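Long-range contact in UBP3-associated protein BRE5 (Saccharomyces cerevisiae, PDB 2QIY), which works with the ubiquitin protease UBP3 in de-ubiquitination, including that of Sec23, this chain being its N-terminal NTF2-like domain: residues A[114-127]-A[137-149]. Sequence-based numbering, arbitrary orientation.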
ATOM      1  N   TRP A 114     -18.484   1.117   6.583  1.00 20.89           N
ATOM      2  CA  TRP A 114     -19.187   2.238   7.195  1.00 20.99           C
ATOM      3  C   TRP A 114     -20.415   1.634   7.845  1.00 21.69           C
ATOM      4  O   TRP A 114     -20.834   0.508   7.510  1.00 21.50           O
ATOM      5  CB  TRP A 114     -19.539   3.284   6.125  1.00 21.49           C
ATOM      6  CG  TRP A 114     -18.298   3.964   5.537  1.00 21.28           C
ATOM      7  CD1 TRP A 114     -17.818   5.223   5.848  1.00 21.77           C
ATOM      8  CD2 TRP A 114     -17.402   3.422   4.575  1.00 20.65           C
ATOM      9  NE1 TRP A 114     -16.672   5.478   5.141  1.00 21.23           N
ATOM     10  CE2 TRP A 114     -16.389   4.392   4.349  1.00 20.68           C
ATOM     11  CE3 TRP A 114     -17.350   2.205   3.864  1.00 21.83           C
ATOM     12  CZ2 TRP A 114     -15.341   4.187   3.433  1.00 22.09           C
ATOM     13  CZ3 TRP A 114     -16.279   1.996   2.962  1.00 21.23           C
ATOM     14  CH2 TRP A 114     -15.297   2.979   2.771  1.00 21.36           C
ATOM     15  N   THR A 115     -21.011   2.342   8.795  1.00 22.13           N
ATOM     16  CA  THR A 115     -22.208   1.819   9.450  1.00 22.81           C
ATOM     17  C   THR A 115     -23.166   1.187   8.447  1.00 22.70           C
ATOM     18  O   THR A 115     -23.592   1.836   7.475  1.00 23.25           O
ATOM     19  CB  THR A 115     -22.915   2.934  10.225  1.00 22.89           C
ATOM     20  OG1 THR A 115     -21.956   3.540  11.104  1.00 23.84           O
ATOM     21  CG2 THR A 115     -24.104   2.361  11.003  1.00 23.52           C
ATOM     22  N   GLY A 116     -23.439  -0.102   8.672  1.00 23.20           N
ATOM     23  CA  GLY A 116     -24.382  -0.862   7.879  1.00 23.99           C
ATOM     24  C   GLY A 116     -23.921  -1.374   6.517  1.00 23.69           C
ATOM     25  O   GLY A 116     -24.721  -2.022   5.824  1.00 23.93           O
ATOM     26  N   THR A 117     -22.673  -1.094   6.125  1.00 22.01           N
ATOM     27  CA  THR A 117     -22.194  -1.542   4.811  1.00 21.86           C
ATOM     28  C   THR A 117     -21.383  -2.825   4.924  1.00 21.16           C
ATOM     29  O   THR A 117     -20.929  -3.171   6.019  1.00 20.59           O
ATOM     30  CB  THR A 117     -21.301  -0.504   4.081  1.00 21.22           C
ATOM     31  OG1 THR A 117     -19.962  -0.549   4.589  1.00 20.16           O
ATOM     32  CG2 THR A 117     -21.880   0.903   4.185  1.00 22.15           C
ATOM     33  N   PRO A 118     -21.181  -3.535   3.790  1.00 21.14           N
ATOM     34  CA  PRO A 118     -20.204  -4.629   3.827  1.00 20.50           C
ATOM     35  C   PRO A 118     -18.784  -4.089   3.945  1.00 19.74           C
ATOM     36  O   PRO A 118     -18.550  -2.883   3.777  1.00 19.88           O
ATOM     37  CB  PRO A 118     -20.366  -5.318   2.471  1.00 21.68           C
ATOM     38  CG  PRO A 118     -21.019  -4.306   1.607  1.00 23.80           C
ATOM     39  CD  PRO A 118     -21.826  -3.405   2.467  1.00 22.02           C
ATOM     40  N   VAL A 119     -17.834  -4.990   4.190  1.00 18.34           N
ATOM     41  CA  VAL A 119     -16.422  -4.596   4.233  1.00 18.78           C
ATOM     42  C   VAL A 119     -15.817  -4.466   2.819  1.00 20.03           C
ATOM     43  O   VAL A 119     -16.323  -5.036   1.834  1.00 19.89           O
ATOM     44  CB  VAL A 119     -15.556  -5.598   4.995  1.00 19.30           C
ATOM     45  CG1 VAL A 119     -15.992  -5.647   6.466  1.00 19.30           C
ATOM     46  CG2 VAL A 119     -15.645  -7.007   4.334  1.00 19.41           C
ATOM     47  N   TYR A 120     -14.711  -3.716   2.778  1.00 19.89           N
ATOM     48  CA  TYR A 120     -13.883  -3.546   1.601  1.00 21.08           C
ATOM     49  C   TYR A 120     -12.434  -3.638   2.062  1.00 21.25           C
ATOM     50  O   TYR A 120     -12.042  -2.951   3.032  1.00 21.53           O
ATOM     51  CB  TYR A 120     -14.090  -2.153   1.030  1.00 22.48           C
ATOM     52  CG  TYR A 120     -15.500  -1.866   0.598  1.00 20.81           C
ATOM     53  CD1 TYR A 120     -16.462  -1.461   1.515  1.00 20.50           C
ATOM     54  CD2 TYR A 120     -15.867  -2.007  -0.738  1.00 22.26           C
ATOM     55  CE1 TYR A 120     -17.771  -1.171   1.126  1.00 21.07           C
ATOM     56  CE2 TYR A 120     -17.152  -1.726  -1.157  1.00 26.53           C
ATOM     57  CZ  TYR A 120     -18.120  -1.313  -0.210  1.00 22.50           C
ATOM     58  OH  TYR A 120     -19.420  -1.062  -0.600  1.00 26.45           O
ATOM     59  N   LYS A 121     -11.641  -4.463   1.394  1.00 22.00           N
ATOM     60  CA  LYS A 121     -10.223  -4.626   1.747  1.00 21.79           C
ATOM     61  C   LYS A 121      -9.513  -3.395   1.264  1.00 21.43           C
ATOM     62  O   LYS A 121      -9.852  -2.889   0.192  1.00 22.06           O
ATOM     63  CB  LYS A 121      -9.618  -5.793   1.000  1.00 23.35           C
ATOM     64  CG  LYS A 121      -9.906  -7.146   1.612  1.00 28.58           C
ATOM     65  CD  LYS A 121      -8.775  -8.086   1.146  1.00 31.90           C
ATOM     66  CE  LYS A 121      -8.529  -9.239   2.122  1.00 30.10           C
ATOM     67  NZ  LYS A 121      -8.216  -8.848   3.512  1.00 30.86           N
ATOM     68  N   PHE A 122      -8.538  -2.902   2.025  1.00 20.42           N
ATOM     69  CA  PHE A 122      -7.821  -1.705   1.568  1.00 20.57           C
ATOM     70  C   PHE A 122      -6.366  -1.745   1.974  1.00 21.17           C
ATOM     71  O   PHE A 122      -5.972  -2.451   2.903  1.00 21.40           O
ATOM     72  CB  PHE A 122      -8.454  -0.441   2.181  1.00 21.37           C
ATOM     73  CG  PHE A 122      -8.095  -0.232   3.642  1.00 18.99           C
ATOM     74  CD1 PHE A 122      -6.987   0.559   3.972  1.00 21.65           C
ATOM     75  CD2 PHE A 122      -8.807  -0.855   4.663  1.00 22.17           C
ATOM     76  CE1 PHE A 122      -6.615   0.754   5.284  1.00 23.01           C
ATOM     77  CE2 PHE A 122      -8.453  -0.662   5.981  1.00 24.07           C
ATOM     78  CZ  PHE A 122      -7.347   0.146   6.306  1.00 24.33           C
ATOM     79  N   CYS A 123      -5.577  -0.966   1.244  1.00 21.75           N
ATOM     80  CA  CYS A 123      -4.252  -0.589   1.678  1.00 24.46           C
ATOM     81  C   CYS A 123      -4.183   0.936   1.653  1.00 22.86           C
ATOM     82  O   CYS A 123      -4.721   1.602   0.751  1.00 22.15           O
ATOM     83  CB  CYS A 123      -3.229  -1.212   0.764  1.00 25.46           C
ATOM     84  SG  CYS A 123      -3.400  -0.961  -0.969  1.00 41.99           S
ATOM     85  N   GLN A 124      -3.588   1.511   2.682  1.00 22.05           N
ATOM     86  CA  GLN A 124      -3.521   2.969   2.748  1.00 22.52           C
ATOM     87  C   GLN A 124      -2.092   3.349   3.100  1.00 22.76           C
ATOM     88  O   GLN A 124      -1.513   2.780   4.030  1.00 22.90           O
ATOM     89  CB  GLN A 124      -4.513   3.552   3.778  1.00 22.94           C
ATOM     90  CG  GLN A 124      -4.575   5.111   3.771  1.00 23.17           C
ATOM     91  CD  GLN A 124      -5.820   5.697   4.453  1.00 23.84           C
ATOM     92  OE1 GLN A 124      -6.037   6.925   4.440  1.00 27.25           O
ATOM     93  NE2 GLN A 124      -6.637   4.841   5.036  1.00 23.56           N
ATOM     94  N   THR A 125      -1.538   4.323   2.374  1.00 21.95           N
ATOM     95  CA  THR A 125      -0.156   4.721   2.592  1.00 22.54           C
ATOM     96  C   THR A 125      -0.098   6.186   2.951  1.00 21.56           C
ATOM     97  O   THR A 125      -0.824   6.987   2.370  1.00 21.29           O
ATOM     98  CB  THR A 125       0.668   4.454   1.318  1.00 23.30           C
ATOM     99  OG1 THR A 125       0.766   3.032   1.166  1.00 26.50           O
ATOM    100  CG2 THR A 125       2.038   5.007   1.442  1.00 24.81           C
ATOM    101  N   PHE A 126       0.764   6.519   3.903  1.00 19.95           N
ATOM    102  CA  PHE A 126       0.978   7.903   4.353  1.00 20.47           C
ATOM    103  C   PHE A 126       2.446   8.269   4.327  1.00 20.90           C
ATOM    104  O   PHE A 126       3.322   7.404   4.517  1.00 20.45           O
ATOM    105  CB  PHE A 126       0.580   8.024   5.816  1.00 20.90           C
ATOM    106  CG  PHE A 126      -0.830   7.610   6.104  1.00 20.80           C
ATOM    107  CD1 PHE A 126      -1.126   6.267   6.389  1.00 22.72           C
ATOM    108  CD2 PHE A 126      -1.863   8.564   6.136  1.00 21.32           C
ATOM    109  CE1 PHE A 126      -2.437   5.886   6.679  1.00 23.79           C
ATOM    110  CE2 PHE A 126      -3.171   8.178   6.456  1.00 21.84           C
ATOM    111  CZ  PHE A 126      -3.443   6.838   6.717  1.00 21.87           C
ATOM    112  N   ILE A 127       2.722   9.558   4.132  1.00 20.05           N
ATOM    113  CA  ILE A 127       4.055  10.103   4.409  1.00 20.76           C
ATOM    114  C   ILE A 127       3.893  11.221   5.436  1.00 20.77           C
ATOM    115  O   ILE A 127       3.054  12.114   5.256  1.00 20.59           O
ATOM    116  CB  ILE A 127       4.779  10.644   3.149  1.00 20.49           C
ATOM    117  CG1 ILE A 127       5.029   9.505   2.172  1.00 23.16           C
ATOM    118  CG2 ILE A 127       6.137  11.286   3.546  1.00 21.92           C
ATOM    119  CD1 ILE A 127       6.034   8.559   2.652  1.00 32.28           C
ATOM    120  N   PHE A 137       4.324  15.886  13.467  1.00 27.15           N
ATOM    121  CA  PHE A 137       4.410  15.556  12.053  1.00 25.27           C
ATOM    122  C   PHE A 137       3.174  16.046  11.324  1.00 24.73           C
ATOM    123  O   PHE A 137       2.070  16.054  11.899  1.00 24.14           O
ATOM    124  CB  PHE A 137       4.486  14.040  11.856  1.00 25.61           C
ATOM    125  CG  PHE A 137       5.785  13.436  12.298  1.00 25.69           C
ATOM    126  CD1 PHE A 137       5.944  12.998  13.605  1.00 26.30           C
ATOM    127  CD2 PHE A 137       6.854  13.304  11.401  1.00 25.47           C
ATOM    128  CE1 PHE A 137       7.161  12.442  14.021  1.00 27.95           C
ATOM    129  CE2 PHE A 137       8.053  12.742  11.801  1.00 26.41           C
ATOM    130  CZ  PHE A 137       8.213  12.314  13.114  1.00 26.23           C
ATOM    131  N   ASP A 138       3.361  16.432  10.062  1.00 23.11           N
ATOM    132  CA  ASP A 138       2.244  16.744   9.166  1.00 22.45           C
ATOM    133  C   ASP A 138       2.164  15.649   8.098  1.00 21.91           C
ATOM    134  O   ASP A 138       3.190  15.190   7.586  1.00 21.80           O
ATOM    135  CB  ASP A 138       2.467  18.065   8.442  1.00 22.68           C
ATOM    136  CG  ASP A 138       2.140  19.301   9.300  1.00 26.59           C
ATOM    137  OD1 ASP A 138       1.639  19.193  10.437  1.00 28.18           O
ATOM    138  OD2 ASP A 138       2.396  20.406   8.795  1.00 31.02           O
ATOM    139  N   ILE A 139       0.940  15.257   7.749  1.00 22.26           N
ATOM    140  CA  ILE A 139       0.720  14.354   6.611  1.00 21.99           C
ATOM    141  C   ILE A 139       0.999  15.082   5.289  1.00 21.83           C
ATOM    142  O   ILE A 139       0.377  16.088   5.002  1.00 21.54           O
ATOM    143  CB  ILE A 139      -0.750  13.833   6.561  1.00 22.72           C
ATOM    144  CG1 ILE A 139      -1.136  13.158   7.866  1.00 22.78           C
ATOM    145  CG2 ILE A 139      -0.908  12.843   5.429  1.00 22.68           C
ATOM    146  CD1 ILE A 139      -2.649  12.938   7.996  1.00 23.09           C
ATOM    147  N   THR A 140       1.931  14.577   4.490  1.00 20.88           N
ATOM    148  CA  THR A 140       2.158  15.179   3.168  1.00 21.14           C
ATOM    149  C   THR A 140       1.501  14.382   2.058  1.00 21.28           C
ATOM    150  O   THR A 140       1.259  14.906   0.962  1.00 21.90           O
ATOM    151  CB  THR A 140       3.654  15.388   2.849  1.00 21.36           C
ATOM    152  OG1 THR A 140       4.332  14.122   2.847  1.00 21.46           O
ATOM    153  CG2 THR A 140       4.287  16.332   3.865  1.00 22.47           C
ATOM    154  N   ASN A 141       1.237  13.109   2.341  1.00 20.43           N
ATOM    155  CA  ASN A 141       0.670  12.171   1.363  1.00 21.04           C
ATOM    156  C   ASN A 141      -0.203  11.160   2.050  1.00 20.44           C
ATOM    157  O   ASN A 141       0.133  10.661   3.138  1.00 20.44           O
ATOM    158  CB  ASN A 141       1.777  11.392   0.627  1.00 20.39           C
ATOM    159  CG  ASN A 141       2.608  12.262  -0.226  1.00 21.07           C
ATOM    160  OD1 ASN A 141       2.343  12.433  -1.430  1.00 24.48           O
ATOM    161  ND2 ASN A 141       3.606  12.863   0.374  1.00 16.97           N
ATOM    162  N   ASP A 142      -1.317  10.846   1.402  1.00 19.81           N
ATOM    163  CA  ASP A 142      -2.311   9.933   1.951  1.00 20.35           C
ATOM    164  C   ASP A 142      -3.032   9.309   0.767  1.00 20.33           C
ATOM    165  O   ASP A 142      -3.760  10.008   0.074  1.00 20.16           O
ATOM    166  CB  ASP A 142      -3.277  10.759   2.802  1.00 20.53           C
ATOM    167  CG  ASP A 142      -4.389   9.933   3.421  1.00 22.10           C
ATOM    168  OD1 ASP A 142      -4.543   8.745   3.076  1.00 22.40           O
ATOM    169  OD2 ASP A 142      -5.108  10.507   4.279  1.00 23.89           O
ATOM    170  N   ILE A 143      -2.791   8.012   0.523  1.00 19.78           N
ATOM    171  CA  ILE A 143      -3.405   7.304  -0.624  1.00 20.30           C
ATOM    172  C   ILE A 143      -4.090   6.053  -0.114  1.00 19.69           C
ATOM    173  O   ILE A 143      -3.469   5.246   0.600  1.00 20.20           O
ATOM    174  CB  ILE A 143      -2.370   6.796  -1.663  1.00 19.88           C
ATOM    175  CG1 ILE A 143      -1.492   7.933  -2.216  1.00 21.92           C
ATOM    176  CG2 ILE A 143      -3.112   5.969  -2.790  1.00 20.40           C
ATOM    177  CD1 ILE A 143      -0.330   7.394  -3.090  1.00 21.78           C
ATOM    178  N   ILE A 144      -5.379   5.880  -0.434  1.00 20.21           N
ATOM    179  CA  ILE A 144      -6.033   4.594  -0.187  1.00 20.39           C
ATOM    180  C   ILE A 144      -6.341   3.881  -1.516  1.00 21.53           C
ATOM    181  O   ILE A 144      -6.688   4.516  -2.516  1.00 21.15           O
ATOM    182  CB  ILE A 144      -7.311   4.759   0.683  1.00 20.28           C
ATOM    183  CG1 ILE A 144      -7.833   3.399   1.182  1.00 20.84           C
ATOM    184  CG2 ILE A 144      -8.408   5.577  -0.063  1.00 20.94           C
ATOM    185  CD1 ILE A 144      -8.863   3.554   2.340  1.00 22.49           C
ATOM    186  N   ARG A 145      -6.196   2.558  -1.501  1.00 20.50           N
ATOM    187  CA  ARG A 145      -6.547   1.751  -2.653  1.00 21.54           C
ATOM    188  C   ARG A 145      -7.376   0.570  -2.137  1.00 21.18           C
ATOM    189  O   ARG A 145      -6.943  -0.159  -1.231  1.00 21.39           O
ATOM    190  CB  ARG A 145      -5.282   1.255  -3.391  1.00 20.98           C
ATOM    191  CG  ARG A 145      -5.535   0.046  -4.329  1.00 21.39           C
ATOM    192  CD  ARG A 145      -6.489   0.329  -5.490  1.00 21.64           C
ATOM    193  NE  ARG A 145      -6.026   1.420  -6.366  1.00 22.65           N
ATOM    194  CZ  ARG A 145      -6.611   1.753  -7.525  1.00 23.90           C
ATOM    195  NH1 ARG A 145      -7.671   1.061  -7.983  1.00 25.46           N
ATOM    196  NH2 ARG A 145      -6.114   2.742  -8.269  1.00 25.91           N
ATOM    197  N   PHE A 146      -8.569   0.390  -2.692  1.00 21.35           N
ATOM    198  CA  PHE A 146      -9.373  -0.790  -2.374  1.00 21.79           C
ATOM    199  C   PHE A 146      -8.989  -1.964  -3.253  1.00 23.47           C
ATOM    200  O   PHE A 146      -8.704  -1.809  -4.440  1.00 23.71           O
ATOM    201  CB  PHE A 146     -10.874  -0.445  -2.444  1.00 22.55           C
ATOM    202  CG  PHE A 146     -11.253   0.578  -1.437  1.00 20.56           C
ATOM    203  CD1 PHE A 146     -11.504   0.200  -0.107  1.00 21.68           C
ATOM    204  CD2 PHE A 146     -11.302   1.930  -1.770  1.00 21.99           C
ATOM    205  CE1 PHE A 146     -11.813   1.170   0.847  1.00 21.42           C
ATOM    206  CE2 PHE A 146     -11.608   2.913  -0.821  1.00 22.92           C
ATOM    207  CZ  PHE A 146     -11.873   2.531   0.507  1.00 22.31           C
ATOM    208  N   ILE A 147      -8.949  -3.132  -2.632  1.00 24.64           N
ATOM    209  CA  ILE A 147      -8.408  -4.346  -3.223  1.00 27.72           C
ATOM    210  C   ILE A 147      -9.558  -5.344  -3.317  1.00 28.34           C
ATOM    211  O   ILE A 147     -10.258  -5.570  -2.347  1.00 27.90           O
ATOM    212  CB  ILE A 147      -7.230  -4.885  -2.335  1.00 27.49           C
ATOM    213  CG1 ILE A 147      -6.147  -3.781  -2.178  1.00 30.56           C
ATOM    214  CG2 ILE A 147      -6.623  -6.164  -2.931  1.00 30.09           C
ATOM    215  CD1 ILE A 147      -4.906  -4.177  -1.360  1.00 30.96           C
ATOM    216  N   SER A 148      -9.765  -5.921  -4.485  1.00 30.95           N
ATOM    217  CA  SER A 148     -10.793  -6.945  -4.589  1.00 33.57           C
ATOM    218  C   SER A 148     -10.292  -8.193  -3.858  1.00 34.67           C
ATOM    219  O   SER A 148      -9.104  -8.537  -3.942  1.00 35.32           O
ATOM    220  CB  SER A 148     -11.100  -7.242  -6.050  1.00 34.53           C
ATOM    221  OG  SER A 148     -12.462  -7.605  -6.214  1.00 36.28           O
ATOM    222  N   ASN A 149     -11.175  -8.859  -3.127  1.00 35.76           N
ATOM    223  CA  ASN A 149     -10.783 -10.106  -2.472  1.00 36.95           C
ATOM    224  C   ASN A 149     -10.743 -11.258  -3.468  1.00 38.27           C
ATOM    225  O   ASN A 149     -11.810 -11.733  -3.868  1.00 39.55           O
ATOM    226  CB  ASN A 149     -11.765 -10.434  -1.343  1.00 36.54           C
ATOM    227  CG  ASN A 149     -11.259 -11.504  -0.429  1.00 35.08           C
ATOM    228  OD1 ASN A 149     -10.161 -11.407   0.134  1.00 33.01           O
ATOM    229  ND2 ASN A 149     -12.069 -12.536  -0.245  1.00 35.97           N
TER
HETATM  230  O   HOH W   1     -12.634  -5.855  -0.876  1.00 22.49           O
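Cys123 and Arg145 exchange two backbone hydrogen bonds, as do Thr125 and Ile143, where strands 120-127 and 137-147 run antiparallel at 148°, their axes approaching to 4.5 Å. At one end a water bridges Lys121 N to Ile147 O; at the other, Thr140 and Asn141 both face Ile127 in a classic beta bulge, Ile127 O taking the N-H of Thr140 at 2.8 Å while Ile127 N donates to Asn141 O. The two faces of the hairpin illustrate how one sheet can serve two purposes. On the face of Phe122, Gln124, Ile144 and Phe146, the edge of the Trp114 ring reaches Phe146, CH2 to CZ at 4.1 Å, and Tyr120 CB lies 3.7 Å from Phe146 CD1. Ile144 turns CG1 anti to its backbone N (chi1 -168°), and its CD1 meets Phe122 CD1 at 3.9 Å. In the NTF2 fold the concave side of the strongly bent sheet wraps the long N-terminal helix, here 11-28, whose Phe18 and Tyr22 meet the Phe126 ring edge-to-face. Beside that ring lies the Asp142 carboxylate, nearly coplanar with the Gln124 amide; Asp142 OD2 is hydrogen-bonded by the hydroxyls of Tyr22 and Tyr37. Replacing Gln124 with leucine would probably deprive the buried Asp142 carboxylate of a polar neighbour and leave an apolar branch against its charge. The other face meets the second subunit. There Cys123 SG touches Ile147 CD1 at 3.6 Å and packs against Arg145 CB at 3.8 Å, while Arg145 NE forms a salt bridge to Asp93 of the second subunit. Lys121, salt-bridged to Glu111, passes its CE 3.4 Å from Asn149 OD1, an oxygen that accepts a hydrogen bond from Ser150 N of the second subunit.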